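Local coordinates for bacterial transferase hexapeptide (Three repeats) family protein (Acinetobacter baumannii, PDB 4M9C), which probably transfers an acetyl group to a UDP-linked amino sugar during the biosynthesis of UDP-N,N'-diacetylbacillosamine, at residues G156-E161 with A170-G175; L28-F33 with N46-L51; V75-V80 with G143-F148. All coordinates share one frame; numbering follows the deposited sequence.

Contact 1 (G156-E161 with A170-G175)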
loop_
_atom_site.group_PDB
_atom_site.type_symbol
_atom_site.label_atom_id
_atom_site.label_comp_id
_atom_site.label_asym_id
_atom_site.label_seq_id
_atom_site.Cartn_x
_atom_site.Cartn_y
_atom_site.Cartn_z
ATOM N N GLY A 156 -14.673 -6.539 1.945
ATOM C CA GLY A 156 -16.051 -6.197 2.255
ATOM C C GLY A 156 -16.859 -7.232 3.024
ATOM O O GLY A 156 -16.625 -8.432 2.910
ATOM N N ASN A 157 -17.828 -6.747 3.792
ATOM C CA ASN A 157 -18.777 -7.597 4.502
ATOM C C ASN A 157 -18.094 -8.591 5.423
ATOM O O ASN A 157 -18.397 -9.788 5.407
ATOM C CB ASN A 157 -19.711 -8.321 3.529
ATOM C CG ASN A 157 -20.801 -7.411 2.989
ATOM O OD1 ASN A 157 -21.680 -6.949 3.730
ATOM N ND2 ASN A 157 -20.748 -7.147 1.692
ATOM N N ILE A 158 -17.167 -8.084 6.224
ATOM C CA ILE A 158 -16.464 -8.913 7.190
ATOM C C ILE A 158 -16.778 -8.385 8.581
ATOM O O ILE A 158 -16.818 -7.171 8.797
ATOM C CB ILE A 158 -14.953 -8.892 6.914
ATOM C CG1 ILE A 158 -14.666 -9.572 5.569
ATOM C CG2 ILE A 158 -14.171 -9.554 8.062
ATOM C CD1 ILE A 158 -13.262 -9.349 5.035
ATOM N N HIS A 159 -17.039 -9.290 9.519
ATOM C CA HIS A 159 -17.234 -8.901 10.907
ATOM C C HIS A 159 -16.073 -9.463 11.721
ATOM O O HIS A 159 -15.877 -10.677 11.794
ATOM C CB HIS A 159 -18.582 -9.407 11.444
ATOM C CG HIS A 159 -19.772 -8.860 10.712
ATOM N ND1 HIS A 159 -21.071 -9.168 11.062
ATOM C CD2 HIS A 159 -19.860 -8.020 9.652
ATOM C CE1 HIS A 159 -21.906 -8.540 10.253
ATOM N NE2 HIS A 159 -21.197 -7.838 9.387
ATOM N N ILE A 160 -15.277 -8.569 12.290
ATOM C CA ILE A 160 -14.127 -8.959 13.096
ATOM C C ILE A 160 -14.462 -8.644 14.545
ATOM O O ILE A 160 -14.640 -7.489 14.906
ATOM C CB ILE A 160 -12.861 -8.204 12.654
ATOM C CG1 ILE A 160 -12.532 -8.565 11.199
ATOM C CG2 ILE A 160 -11.692 -8.535 13.560
ATOM C CD1 ILE A 160 -11.336 -7.844 10.633
ATOM N N GLU A 161 -14.585 -9.678 15.367
ATOM C CA GLU A 161 -15.074 -9.494 16.729
ATOM C C GLU A 161 -13.962 -9.081 17.699
ATOM O O GLU A 161 -12.794 -9.055 17.324
ATOM C CB GLU A 161 -15.805 -10.763 17.190
ATOM C CG GLU A 161 -17.065 -11.020 16.365
ATOM C CD GLU A 161 -17.680 -12.378 16.629
ATOM O OE1 GLU A 161 -17.078 -13.175 17.376
ATOM O OE2 GLU A 161 -18.772 -12.652 16.084
ATOM N N ALA A 170 -1.713 -10.312 5.964
ATOM C CA ALA A 170 -2.835 -11.240 5.813
ATOM C C ALA A 170 -3.928 -10.629 4.925
ATOM O O ALA A 170 -4.094 -9.410 4.892
ATOM C CB ALA A 170 -3.410 -11.624 7.173
ATOM N N VAL A 171 -4.669 -11.482 4.220
ATOM C CA VAL A 171 -5.796 -11.053 3.406
ATOM C C VAL A 171 -7.031 -11.821 3.819
ATOM O O VAL A 171 -6.980 -13.040 4.002
ATOM C CB VAL A 171 -5.569 -11.383 1.931
ATOM C CG1 VAL A 171 -6.567 -10.606 1.054
ATOM C CG2 VAL A 171 -4.140 -11.080 1.548
ATOM N N ILE A 172 -8.147 -11.120 3.946
ATOM C CA ILE A 172 -9.403 -11.768 4.297
ATOM C C ILE A 172 -10.430 -11.602 3.176
ATOM O O ILE A 172 -10.727 -10.487 2.763
ATOM C CB ILE A 172 -9.979 -11.190 5.584
ATOM C CG1 ILE A 172 -8.901 -11.136 6.670
ATOM C CG2 ILE A 172 -11.189 -11.999 6.051
ATOM C CD1 ILE A 172 -9.382 -10.454 7.919
ATOM N N LYS A 173 -10.966 -12.720 2.705
ATOM C CA LYS A 173 -11.969 -12.743 1.646
ATOM C C LYS A 173 -13.241 -12.016 2.029
ATOM O O LYS A 173 -13.680 -12.071 3.178
ATOM C CB LYS A 173 -12.334 -14.190 1.311
ATOM C CG LYS A 173 -13.251 -14.327 0.107
ATOM C CD LYS A 173 -13.637 -15.777 -0.137
ATOM C CE LYS A 173 -14.555 -15.881 -1.357
ATOM N NZ LYS A 173 -14.708 -17.298 -1.829
ATOM N N GLN A 174 -13.860 -11.363 1.054
ATOM C CA GLN A 174 -15.101 -10.655 1.322
ATOM C C GLN A 174 -16.201 -11.640 1.692
ATOM O O GLN A 174 -16.200 -12.769 1.220
ATOM C CB GLN A 174 -15.522 -9.823 0.103
ATOM C CG GLN A 174 -15.838 -10.653 -1.137
ATOM C CD GLN A 174 -16.126 -9.777 -2.358
ATOM O OE1 GLN A 174 -17.168 -9.127 -2.439
ATOM N NE2 GLN A 174 -15.193 -9.753 -3.304
ATOM N N GLY A 175 -17.119 -11.222 2.559
ATOM C CA GLY A 175 -18.342 -11.974 2.770
ATOM C C GLY A 175 -19.426 -11.430 1.844
ATOM O O GLY A 175 -19.113 -10.808 0.834
HETATM O O HOH W 1 -18.842 -8.093 -0.084
#
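Gly156 and Gly175 join two successive coils of a left-handed beta-helix at one of its corners, and the pair illustrates how such a stack is dry on one side and wet on the other. Gly175 N donates to Gly156 O over 2.9 Å; the N-H...O angle of 144° makes it a bent bond. Beside it, Asn157, in a left-handed backbone conformation, brings its carbonyl O to 3.4 Å from Gly175 CA, a close approach made at a residue that has no side chain.

The tight part lies inward. In Ile158, CG1 stands beside the backbone N and anti to the carbonyl carbon (chi1 -66°), which carries CD1 across to the other coil. There Ile158 CD1 lies 3.5 Å from Ile172 CG2 and 3.3 Å from Lys173 O, so one methyl fills the angle between a side chain and a peptide carbonyl. Ile172 also meets Ile160, CD1 to CD1, at a slacker 4.2 Å.

The solvent side is bridged by water instead. A single molecule accepts from Asn157 ND2 at 2.8 Å and donates to Gly175 O at 2.9 Å and to Gln174 OE1 at 3.1 Å, tying the amides of two polar side chains to the backbone of the turn.

Strand 158-160 runs parallel between strands 141-142 and 181-183, while strand 171-172 is flanked by 153-154 and 194-195 in another face of the helix. Ile172 also touches Leu181 of strand 181-183, and Val171 packs on Thr168 of the second subunit.

Contact 2 (L28-F33 with N46-L51)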
loop_
_atom_site.group_PDB
_atom_site.type_symbol
_atom_site.label_atom_id
_atom_site.label_comp_id
_atom_site.label_asym_id
_atom_site.label_seq_id
_atom_site.Cartn_x
_atom_site.Cartn_y
_atom_site.Cartn_z
ATOM N N LEU A 28 1.258 21.939 20.151
ATOM C CA LEU A 28 1.850 21.584 21.447
ATOM C C LEU A 28 3.361 21.467 21.324
ATOM O O LEU A 28 3.860 20.877 20.368
ATOM C CB LEU A 28 1.274 20.281 21.991
ATOM C CG LEU A 28 -0.177 20.312 22.457
ATOM C CD1 LEU A 28 -0.503 19.010 23.154
ATOM C CD2 LEU A 28 -0.414 21.485 23.397
ATOM N N SER A 29 4.094 22.042 22.274
ATOM C CA SER A 29 5.549 21.982 22.214
ATOM C C SER A 29 6.037 20.595 22.630
ATOM O O SER A 29 5.338 19.874 23.340
ATOM C CB SER A 29 6.185 23.071 23.087
ATOM O OG SER A 29 6.189 22.692 24.454
ATOM N N LYS A 30 7.235 20.231 22.179
ATOM C CA LYS A 30 7.804 18.918 22.453
ATOM C C LYS A 30 7.747 18.596 23.944
ATOM O O LYS A 30 7.475 17.458 24.337
ATOM C CB LYS A 30 9.247 18.828 21.931
ATOM C CG LYS A 30 9.919 17.478 22.215
ATOM C CD LYS A 30 11.255 17.307 21.485
ATOM C CE LYS A 30 11.829 15.899 21.718
ATOM N NZ LYS A 30 12.543 15.331 20.526
ATOM N N GLU A 31 7.983 19.609 24.771
ATOM C CA GLU A 31 8.046 19.405 26.209
ATOM C C GLU A 31 6.727 18.874 26.760
ATOM O O GLU A 31 6.688 18.303 27.839
ATOM C CB GLU A 31 8.446 20.703 26.921
ATOM C CG GLU A 31 9.852 21.171 26.577
ATOM N N GLN A 32 5.644 19.056 26.020
ATOM C CA GLN A 32 4.348 18.571 26.494
ATOM C C GLN A 32 4.108 17.063 26.204
ATOM O O GLN A 32 3.053 16.509 26.542
ATOM C CB GLN A 32 3.220 19.444 25.934
ATOM C CG GLN A 32 3.317 20.921 26.345
ATOM C CD GLN A 32 2.206 21.777 25.745
ATOM O OE1 GLN A 32 1.061 21.737 26.204
ATOM N NE2 GLN A 32 2.541 22.558 24.715
ATOM N N PHE A 33 5.097 16.397 25.613
ATOM C CA PHE A 33 4.952 14.975 25.268
ATOM C C PHE A 33 5.900 14.052 26.032
ATOM O O PHE A 33 7.043 14.406 26.289
ATOM C CB PHE A 33 5.201 14.764 23.775
ATOM C CG PHE A 33 4.227 15.482 22.883
ATOM C CD1 PHE A 33 3.192 14.788 22.267
ATOM C CD2 PHE A 33 4.364 16.837 22.639
ATOM C CE1 PHE A 33 2.301 15.444 21.431
ATOM C CE2 PHE A 33 3.482 17.501 21.806
ATOM C CZ PHE A 33 2.446 16.808 21.203
ATOM N N ASN A 46 14.475 9.176 21.884
ATOM C CA ASN A 46 14.338 10.122 20.778
ATOM C C ASN A 46 14.143 11.553 21.276
ATOM O O ASN A 46 13.403 12.334 20.679
ATOM C CB ASN A 46 13.193 9.725 19.829
ATOM C CG ASN A 46 13.509 8.474 19.016
ATOM O OD1 ASN A 46 14.644 7.994 19.011
ATOM N ND2 ASN A 46 12.503 7.952 18.307
ATOM N N GLY A 47 14.806 11.880 22.385
ATOM C CA GLY A 47 14.795 13.231 22.926
ATOM C C GLY A 47 13.610 13.499 23.829
ATOM O O GLY A 47 13.408 14.626 24.271
ATOM N N TYR A 48 12.815 12.469 24.094
ATOM C CA TYR A 48 11.635 12.616 24.942
ATOM C C TYR A 48 11.860 11.896 26.263
ATOM O O TYR A 48 12.540 10.873 26.299
ATOM C CB TYR A 48 10.411 11.976 24.284
ATOM C CG TYR A 48 9.925 12.604 22.993
ATOM C CD1 TYR A 48 8.957 13.602 23.007
ATOM C CD2 TYR A 48 10.400 12.169 21.767
ATOM C CE1 TYR A 48 8.489 14.161 21.829
ATOM C CE2 TYR A 48 9.940 12.730 20.579
ATOM C CZ TYR A 48 8.986 13.724 20.620
ATOM O OH TYR A 48 8.518 14.283 19.453
ATOM N N PRO A 49 11.257 12.411 27.345
ATOM C CA PRO A 49 11.270 11.738 28.646
ATOM C C PRO A 49 10.449 10.468 28.575
ATOM O O PRO A 49 9.396 10.452 27.929
ATOM C CB PRO A 49 10.554 12.727 29.572
ATOM C CG PRO A 49 10.475 14.008 28.816
ATOM C CD PRO A 49 10.501 13.674 27.376
ATOM N N VAL A 50 10.933 9.416 29.221
ATOM C CA VAL A 50 10.160 8.197 29.384
ATOM C C VAL A 50 9.764 8.130 30.850
ATOM O O VAL A 50 10.625 8.042 31.730
ATOM C CB VAL A 50 10.984 6.955 29.008
ATOM C CG1 VAL A 50 10.115 5.703 29.027
ATOM C CG2 VAL A 50 11.639 7.147 27.647
ATOM N N LEU A 51 8.464 8.192 31.111
ATOM C CA LEU A 51 7.957 8.265 32.476
ATOM C C LEU A 51 7.265 6.982 32.900
ATOM O O LEU A 51 6.692 6.265 32.072
ATOM C CB LEU A 51 6.969 9.423 32.618
ATOM C CG LEU A 51 7.434 10.795 32.139
ATOM C CD1 LEU A 51 6.288 11.791 32.245
ATOM C CD2 LEU A 51 8.634 11.265 32.953
#
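Lys30 and Phe33 reach Tyr48 from a short 3-10 turn, residues 30-32, held by backbone bonds from Gln32 N to Ser29 O and from Phe33 N to Lys30 O. In the other segment, Asn46 and Gly47 both have positive phi and form a type I' turn, which leads from strand 44-45 into strand 48-51. The two backbones remain well apart, with 7.1 Å between the CA atoms of Phe33 and Tyr48, so side chains make most of the contact.

The exposed Lys30 lies across the face of the buried Tyr48 ring. Lys30 leaves its backbone with CG anti to N (chi1 179°) and stays extended until a bend at the last torsion. CE comes to rest over the middle of the Tyr48 ring, 3.6 Å from the centroid and 6° off the normal, a CH-pi contact. NZ lies farther along the same face, 4.0 Å from the centroid, as a cation-pi partner. The ammonium is also steered by the turn: NZ donates to a lone pair of Asn46 O, in the carbonyl plane, at 3.1 Å. Phe33 CB touches Tyr48 CE1 at 3.9 Å, and Phe33 O lies in plane at the edge of the Tyr48 ring and 3.7 Å from Pro49 CD.

The phenol hydroxyl bonds to Arg22 of helix 14-24, and the Tyr48 side chain also touches Met18 of that helix. Strands 33-36 and 48-51 run parallel as neighbours in the sheet of the Rossmann-like N-terminal domain, with strand 3-8 next to the former and 44-45 outermost in this chain, beyond the latter.

Contact 3 (V75-V80 with G143-F148)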
loop_
_atom_site.group_PDB
_atom_site.type_symbol
_atom_site.label_atom_id
_atom_site.label_comp_id
_atom_site.label_asym_id
_atom_site.label_seq_id
_atom_site.Cartn_x
_atom_site.Cartn_y
_atom_site.Cartn_z
ATOM N N VAL A 75 -3.181 -6.342 26.701
ATOM C CA VAL A 75 -2.507 -5.319 27.488
ATOM C C VAL A 75 -3.220 -3.974 27.300
ATOM O O VAL A 75 -3.426 -3.218 28.260
ATOM C CB VAL A 75 -1.025 -5.198 27.061
ATOM C CG1 VAL A 75 -0.388 -3.927 27.643
ATOM C CG2 VAL A 75 -0.246 -6.448 27.460
ATOM N N ARG A 76 -3.603 -3.688 26.057
ATOM C CA ARG A 76 -4.240 -2.417 25.717
ATOM C C ARG A 76 -5.521 -2.224 26.520
ATOM O O ARG A 76 -5.771 -1.137 27.028
ATOM C CB ARG A 76 -4.509 -2.306 24.193
ATOM C CG ARG A 76 -5.155 -0.970 23.770
ATOM C CD ARG A 76 -4.827 -0.596 22.306
ATOM N NE ARG A 76 -5.627 -1.312 21.299
ATOM C CZ ARG A 76 -5.203 -2.362 20.599
ATOM N NH1 ARG A 76 -5.990 -2.926 19.686
ATOM N NH2 ARG A 76 -3.991 -2.856 20.804
ATOM N N GLU A 77 -6.327 -3.277 26.639
ATOM C CA GLU A 77 -7.564 -3.192 27.421
ATOM C C GLU A 77 -7.323 -2.943 28.910
ATOM O O GLU A 77 -8.046 -2.165 29.541
ATOM C CB GLU A 77 -8.416 -4.453 27.262
ATOM C CG GLU A 77 -9.734 -4.387 28.034
ATOM C CD GLU A 77 -10.635 -5.585 27.765
ATOM O OE1 GLU A 77 -11.873 -5.434 27.826
ATOM O OE2 GLU A 77 -10.102 -6.680 27.493
ATOM N N LYS A 78 -6.331 -3.623 29.481
ATOM C CA LYS A 78 -6.007 -3.405 30.886
ATOM C C LYS A 78 -5.518 -1.969 31.089
ATOM O O LYS A 78 -5.871 -1.323 32.078
ATOM C CB LYS A 78 -4.971 -4.423 31.386
ATOM C CG LYS A 78 -5.432 -5.886 31.298
ATOM C CD LYS A 78 -6.809 -6.062 31.925
ATOM C CE LYS A 78 -7.174 -7.537 32.138
ATOM N NZ LYS A 78 -7.594 -8.244 30.891
ATOM N N LEU A 79 -4.725 -1.463 30.144
ATOM C CA LEU A 79 -4.223 -0.093 30.237
ATOM C C LEU A 79 -5.346 0.935 30.194
ATOM O O LEU A 79 -5.331 1.913 30.939
ATOM C CB LEU A 79 -3.196 0.198 29.146
ATOM C CG LEU A 79 -1.887 -0.563 29.339
ATOM C CD1 LEU A 79 -0.905 -0.233 28.234
ATOM C CD2 LEU A 79 -1.293 -0.257 30.709
ATOM N N VAL A 80 -6.321 0.712 29.325
ATOM C CA VAL A 80 -7.482 1.588 29.262
ATOM C C VAL A 80 -8.199 1.614 30.613
ATOM O O VAL A 80 -8.551 2.682 31.110
ATOM C CB VAL A 80 -8.466 1.164 28.151
ATOM C CG1 VAL A 80 -9.784 1.885 28.314
ATOM C CG2 VAL A 80 -7.875 1.453 26.769
ATOM N N GLY A 143 -15.057 -4.932 16.080
ATOM C CA GLY A 143 -15.325 -4.789 17.504
ATOM C C GLY A 143 -14.270 -3.991 18.241
ATOM O O GLY A 143 -13.601 -3.142 17.645
ATOM N N ASP A 144 -14.122 -4.262 19.541
ATOM C CA ASP A 144 -13.212 -3.502 20.397
ATOM C C ASP A 144 -11.869 -4.199 20.529
ATOM O O ASP A 144 -11.799 -5.418 20.453
ATOM C CB ASP A 144 -13.804 -3.334 21.799
ATOM C CG ASP A 144 -15.131 -2.620 21.790
ATOM O OD1 ASP A 144 -15.367 -1.814 20.867
ATOM O OD2 ASP A 144 -15.939 -2.860 22.707
ATOM N N TYR A 145 -10.817 -3.410 20.735
ATOM C CA TYR A 145 -9.467 -3.919 20.951
ATOM C C TYR A 145 -8.991 -4.831 19.833
ATOM O O TYR A 145 -8.333 -5.845 20.077
ATOM C CB TYR A 145 -9.357 -4.601 22.332
ATOM C CG TYR A 145 -9.714 -3.637 23.445
ATOM C CD1 TYR A 145 -8.822 -2.645 23.834
ATOM C CD2 TYR A 145 -10.953 -3.687 24.072
ATOM C CE1 TYR A 145 -9.138 -1.744 24.828
ATOM C CE2 TYR A 145 -11.282 -2.786 25.079
ATOM C CZ TYR A 145 -10.369 -1.817 25.445
ATOM O OH TYR A 145 -10.673 -0.919 26.439
ATOM N N VAL A 146 -9.331 -4.454 18.607
ATOM C CA VAL A 146 -8.889 -5.175 17.426
ATOM C C VAL A 146 -7.609 -4.538 16.896
ATOM O O VAL A 146 -7.447 -3.303 16.917
ATOM C CB VAL A 146 -9.984 -5.173 16.343
ATOM C CG1 VAL A 146 -9.450 -5.717 15.026
ATOM C CG2 VAL A 146 -11.189 -5.987 16.824
ATOM N N THR A 147 -6.699 -5.381 16.427
ATOM C CA THR A 147 -5.408 -4.931 15.944
ATOM C C THR A 147 -5.145 -5.444 14.545
ATOM O O THR A 147 -5.216 -6.651 14.301
ATOM C CB THR A 147 -4.279 -5.430 16.871
ATOM O OG1 THR A 147 -4.447 -4.853 18.167
ATOM C CG2 THR A 147 -2.924 -5.030 16.326
ATOM N N PHE A 148 -4.860 -4.525 13.625
ATOM C CA PHE A 148 -4.445 -4.870 12.262
ATOM C C PHE A 148 -2.962 -4.590 12.185
ATOM O O PHE A 148 -2.538 -3.436 12.329
ATOM C CB PHE A 148 -5.143 -3.979 11.204
ATOM C CG PHE A 148 -6.539 -4.427 10.827
ATOM C CD1 PHE A 148 -7.097 -4.027 9.627
ATOM C CD2 PHE A 148 -7.294 -5.225 11.675
ATOM C CE1 PHE A 148 -8.377 -4.419 9.272
ATOM C CE2 PHE A 148 -8.575 -5.613 11.330
ATOM C CZ PHE A 148 -9.119 -5.213 10.127
#
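Tyr145 and Arg76 are brought together by torsions at both ends: Tyr145 places CG anti to its carbonyl carbon (chi1 -58°) from a backbone in the left-handed region, which sends the phenol ring out to the helix, while Arg76 runs extended from its backbone and then bends at chi3 (79°), turning the guanidinium back to the strand. The contact joins two folds, the Rossmann-like N-terminal domain, through helix 73-85, and the left-handed beta-helix, through a corner leading into strand 147-148. It exemplifies a domain interface in which a projecting aromatic ring carries most of the packing and an arginine the main polar link.

The ring lies against the helix across Glu77. Glu77 CB stands over its centre, 3.7 Å from the centroid, as a CH-pi partner, and Glu77 CG sits above the same face, 3.7 Å from Tyr145 CE2. The backbone is close as well, with Glu77 CA 3.4 Å from Tyr145 CE1. Val80 comes from the edge: Val80 CG2 lies near the ring plane, 3.9 Å from Tyr145 CE1, and Val80 CB is 3.5 Å from Tyr145 OH. Arg76 CG adds a looser touch at Tyr145 CD1. His163 and Phe127 also meet this tyrosine, each with its ring nearly parallel to it, and the Glu77 carboxylate makes a weak hydrogen bond to His163.

The guanidinium is held by several acceptors: NE bonds to Phe127 O and NH2 to Ile70 O, which fixes its plane. Thr147 OG1, itself bonded to Ala71 O, lies in that plane and receives the N-H of Arg76 NH1 at 2.9 Å, with an N-H...O angle of 159°.

Contact 2 lies within the Rossmann-like domain, contact 3 joins that domain to the beta-helix, and contact 1 lies within the left-handed beta-helix. Contacts 1 and 2 sit on opposite sides of the chain's centre, their centres 38 Å apart. The centre of contact 3 is 24 Å from that of contact 2 and 19 Å from that of contact 1. Contacts 1 and 3 touch directly: Ile160 O and Gly143 N, 2.8 Å apart, probably share a hydrogen bond between adjacent coils. In related hexapeptide-repeat acetyltransferases the active sites lie between neighbouring subunits of the trimer; here contact 1 borders the second subunit through Val171 and Lys173, while no other chain touches contact 3.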